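Local coordinates for extracellular solute-binding protein family 1 (Alicyclobacillus acidocaldarius subsp. acidocaldarius, PDB 4OVJ) that probably captures a solute outside the cell and hands it to an ABC transporter, as other family 1 extracellular solute-binding proteins do, at residues L317-K325 with V335-L343. Sequence-based numbering, arbitrary orientation.
Sequences LLNNVQAGK and VSSSVRTQL
The break between helices 307-319 and 321-327 packs against the capped start of helix 337-345, where Asn-319 meets Ser-336, the N-cap. Ser-336 OG donates to Asn-319 OD1 at 2.8 Å, in the carbonyl plane, and the same OG takes weak capping bonds from Ser-338 N and Val-339 N. Its torsion, with OG anti to the backbone N (chi1 167°), places the hydroxyl where it accepts from its own helix start and donates to Asn-319 OD1. Thr-114 OG1 also bonds Asn-319 OD1, while Asn-111 O and Asn-315 OD1 hold ND2, so the amide is fixed at both ends. An alanine in place of Asn-319 would probably leave the Ser-336 and Thr-114 hydroxyls without this shared acceptor and Asn-111 O without its donor. Water completes the seam: one molecule donates to Leu-318 O and accepts from Ser-336 N, another donates to Asn-319 O and Gln-342 OE1 and also bonds Ser-338 OG. Beside the polar seam, Leu-318 CD2 meets Val-335 CG1 at 3.6 Å. After the break at Asn-320, itself an N-cap through OD1, the segments 321-325 and 337-343 cross at -68°. Val-339 CG1 lies 4.0 Å from Gly-324 CA, where a beta carbon on this glycine would run into the valine methyl. The extended Gln-342 side chain runs across Val-321 at about a right angle, its NE2 3.6 Å from Val-321 CB, and the Lys-325 and Leu-343 side chains run past each other in opposite directions. The arrangement is an N-capped helix start docked on a helix break, in the two-lobed alpha/beta fold of periplasmic-type binding proteins.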
# COMPACT_ATOMS: atom_id res chain seq x y z
N LEU A 317 -12.57 -5.24 -15.31
CA LEU A 317 -12.15 -4.28 -14.29
C LEU A 317 -10.64 -4.25 -14.13
O LEU A 317 -10.07 -3.19 -13.94
CB LEU A 317 -12.80 -4.58 -12.94
CG LEU A 317 -14.31 -4.44 -12.89
CD1 LEU A 317 -14.80 -4.86 -11.51
CD2 LEU A 317 -14.77 -3.04 -13.26
N LEU A 318 -10.01 -5.40 -14.22
CA LEU A 318 -8.57 -5.50 -14.06
C LEU A 318 -7.79 -4.99 -15.25
O LEU A 318 -6.79 -4.32 -15.07
CB LEU A 318 -8.14 -6.95 -13.77
CG LEU A 318 -8.60 -7.54 -12.44
CD1 LEU A 318 -8.39 -9.05 -12.48
CD2 LEU A 318 -7.84 -6.94 -11.28
N ASN A 319 -8.23 -5.35 -16.45
CA ASN A 319 -7.37 -5.26 -17.65
C ASN A 319 -7.86 -4.37 -18.77
O ASN A 319 -7.11 -4.10 -19.72
CB ASN A 319 -7.11 -6.66 -18.20
CG ASN A 319 -6.14 -7.45 -17.35
OD1 ASN A 319 -5.07 -6.96 -17.00
ND2 ASN A 319 -6.51 -8.67 -17.01
N ASN A 320 -9.10 -3.93 -18.72
CA ASN A 320 -9.63 -3.15 -19.81
C ASN A 320 -9.26 -1.68 -19.66
O ASN A 320 -9.39 -1.13 -18.57
CB ASN A 320 -11.14 -3.32 -19.92
CG ASN A 320 -11.71 -2.59 -21.11
OD1 ASN A 320 -12.00 -1.41 -21.03
ND2 ASN A 320 -11.88 -3.29 -22.22
N VAL A 321 -8.78 -1.06 -20.74
CA VAL A 321 -8.35 0.33 -20.67
C VAL A 321 -9.52 1.31 -20.44
O VAL A 321 -9.32 2.34 -19.80
CB VAL A 321 -7.50 0.74 -21.91
CG1 VAL A 321 -8.34 0.79 -23.17
CG2 VAL A 321 -6.82 2.08 -21.66
N GLN A 322 -10.72 0.99 -20.92
CA GLN A 322 -11.90 1.84 -20.66
C GLN A 322 -12.25 1.81 -19.17
O GLN A 322 -12.58 2.84 -18.57
CB GLN A 322 -13.12 1.43 -21.50
CG GLN A 322 -12.88 1.35 -23.00
CD GLN A 322 -12.15 2.57 -23.55
OE1 GLN A 322 -12.47 3.71 -23.20
NE2 GLN A 322 -11.17 2.33 -24.42
N ALA A 323 -12.16 0.62 -18.57
CA ALA A 323 -12.28 0.51 -17.13
C ALA A 323 -11.20 1.30 -16.42
O ALA A 323 -11.48 1.99 -15.45
CB ALA A 323 -12.22 -0.95 -16.69
N GLY A 324 -9.96 1.19 -16.89
CA GLY A 324 -8.83 1.87 -16.27
C GLY A 324 -9.00 3.37 -16.25
O GLY A 324 -8.73 4.01 -15.24
N LYS A 325 -9.47 3.92 -17.37
CA LYS A 325 -9.76 5.35 -17.46
C LYS A 325 -10.88 5.77 -16.52
O LYS A 325 -10.79 6.80 -15.84
CB LYS A 325 -10.07 5.73 -18.91
CG LYS A 325 -8.83 5.71 -19.78
CD LYS A 325 -9.12 6.11 -21.23
CE LYS A 325 -7.84 6.03 -22.05
NZ LYS A 325 -8.11 6.27 -23.50
N VAL A 335 -3.48 -2.20 -11.06
CA VAL A 335 -2.77 -3.45 -10.85
C VAL A 335 -2.19 -4.05 -12.13
O VAL A 335 -1.18 -4.74 -12.10
CB VAL A 335 -3.69 -4.46 -10.12
CG1 VAL A 335 -4.87 -4.85 -10.99
CG2 VAL A 335 -2.89 -5.67 -9.68
N SER A 336 -2.84 -3.78 -13.26
CA SER A 336 -2.49 -4.41 -14.54
C SER A 336 -1.39 -3.66 -15.26
O SER A 336 -1.51 -2.46 -15.48
CB SER A 336 -3.71 -4.44 -15.46
OG SER A 336 -3.32 -4.76 -16.79
N SER A 337 -0.36 -4.38 -15.68
CA SER A 337 0.74 -3.76 -16.44
C SER A 337 0.25 -3.18 -17.77
O SER A 337 0.74 -2.14 -18.21
CB SER A 337 1.85 -4.77 -16.70
OG SER A 337 1.38 -5.92 -17.40
N SER A 338 -0.72 -3.83 -18.40
CA SER A 338 -1.23 -3.33 -19.69
C SER A 338 -2.00 -2.02 -19.50
O SER A 338 -1.86 -1.09 -20.30
CB SER A 338 -2.06 -4.39 -20.43
OG SER A 338 -3.19 -4.78 -19.69
N VAL A 339 -2.78 -1.92 -18.42
CA VAL A 339 -3.52 -0.70 -18.12
C VAL A 339 -2.55 0.43 -17.80
O VAL A 339 -2.69 1.54 -18.30
CB VAL A 339 -4.53 -0.91 -16.97
CG1 VAL A 339 -5.10 0.41 -16.48
CG2 VAL A 339 -5.63 -1.84 -17.41
N ARG A 340 -1.54 0.15 -16.98
CA ARG A 340 -0.53 1.17 -16.68
C ARG A 340 0.13 1.68 -17.96
O ARG A 340 0.29 2.89 -18.14
CB ARG A 340 0.51 0.66 -15.70
CG ARG A 340 -0.03 0.47 -14.28
CD ARG A 340 1.07 0.34 -13.24
NE ARG A 340 1.97 -0.76 -13.54
CZ ARG A 340 1.73 -2.05 -13.26
NH1 ARG A 340 0.61 -2.43 -12.64
NH2 ARG A 340 2.60 -2.96 -13.61
N THR A 341 0.51 0.75 -18.84
CA THR A 341 1.17 1.13 -20.11
C THR A 341 0.28 2.06 -20.94
O THR A 341 0.73 3.10 -21.44
CB THR A 341 1.59 -0.12 -20.92
OG1 THR A 341 2.56 -0.86 -20.17
CG2 THR A 341 2.23 0.27 -22.26
N GLN A 342 -0.99 1.69 -21.08
CA GLN A 342 -1.92 2.46 -21.88
C GLN A 342 -2.27 3.81 -21.25
O GLN A 342 -2.44 4.81 -21.95
CB GLN A 342 -3.16 1.62 -22.20
CG GLN A 342 -2.79 0.42 -23.07
CD GLN A 342 -3.97 -0.48 -23.40
OE1 GLN A 342 -4.04 -1.63 -22.94
NE2 GLN A 342 -4.89 0.02 -24.21
N LEU A 343 -2.35 3.86 -19.92
CA LEU A 343 -2.62 5.12 -19.24
C LEU A 343 -1.39 6.05 -19.23
O LEU A 343 -1.54 7.29 -19.24
CB LEU A 343 -3.13 4.89 -17.82
CG LEU A 343 -4.55 4.35 -17.64
CD1 LEU A 343 -4.78 4.13 -16.16
CD2 LEU A 343 -5.63 5.26 -18.18
O HOH W 1 -5.60 -2.44 -13.46
O HOH W 2 -4.94 -3.07 -20.78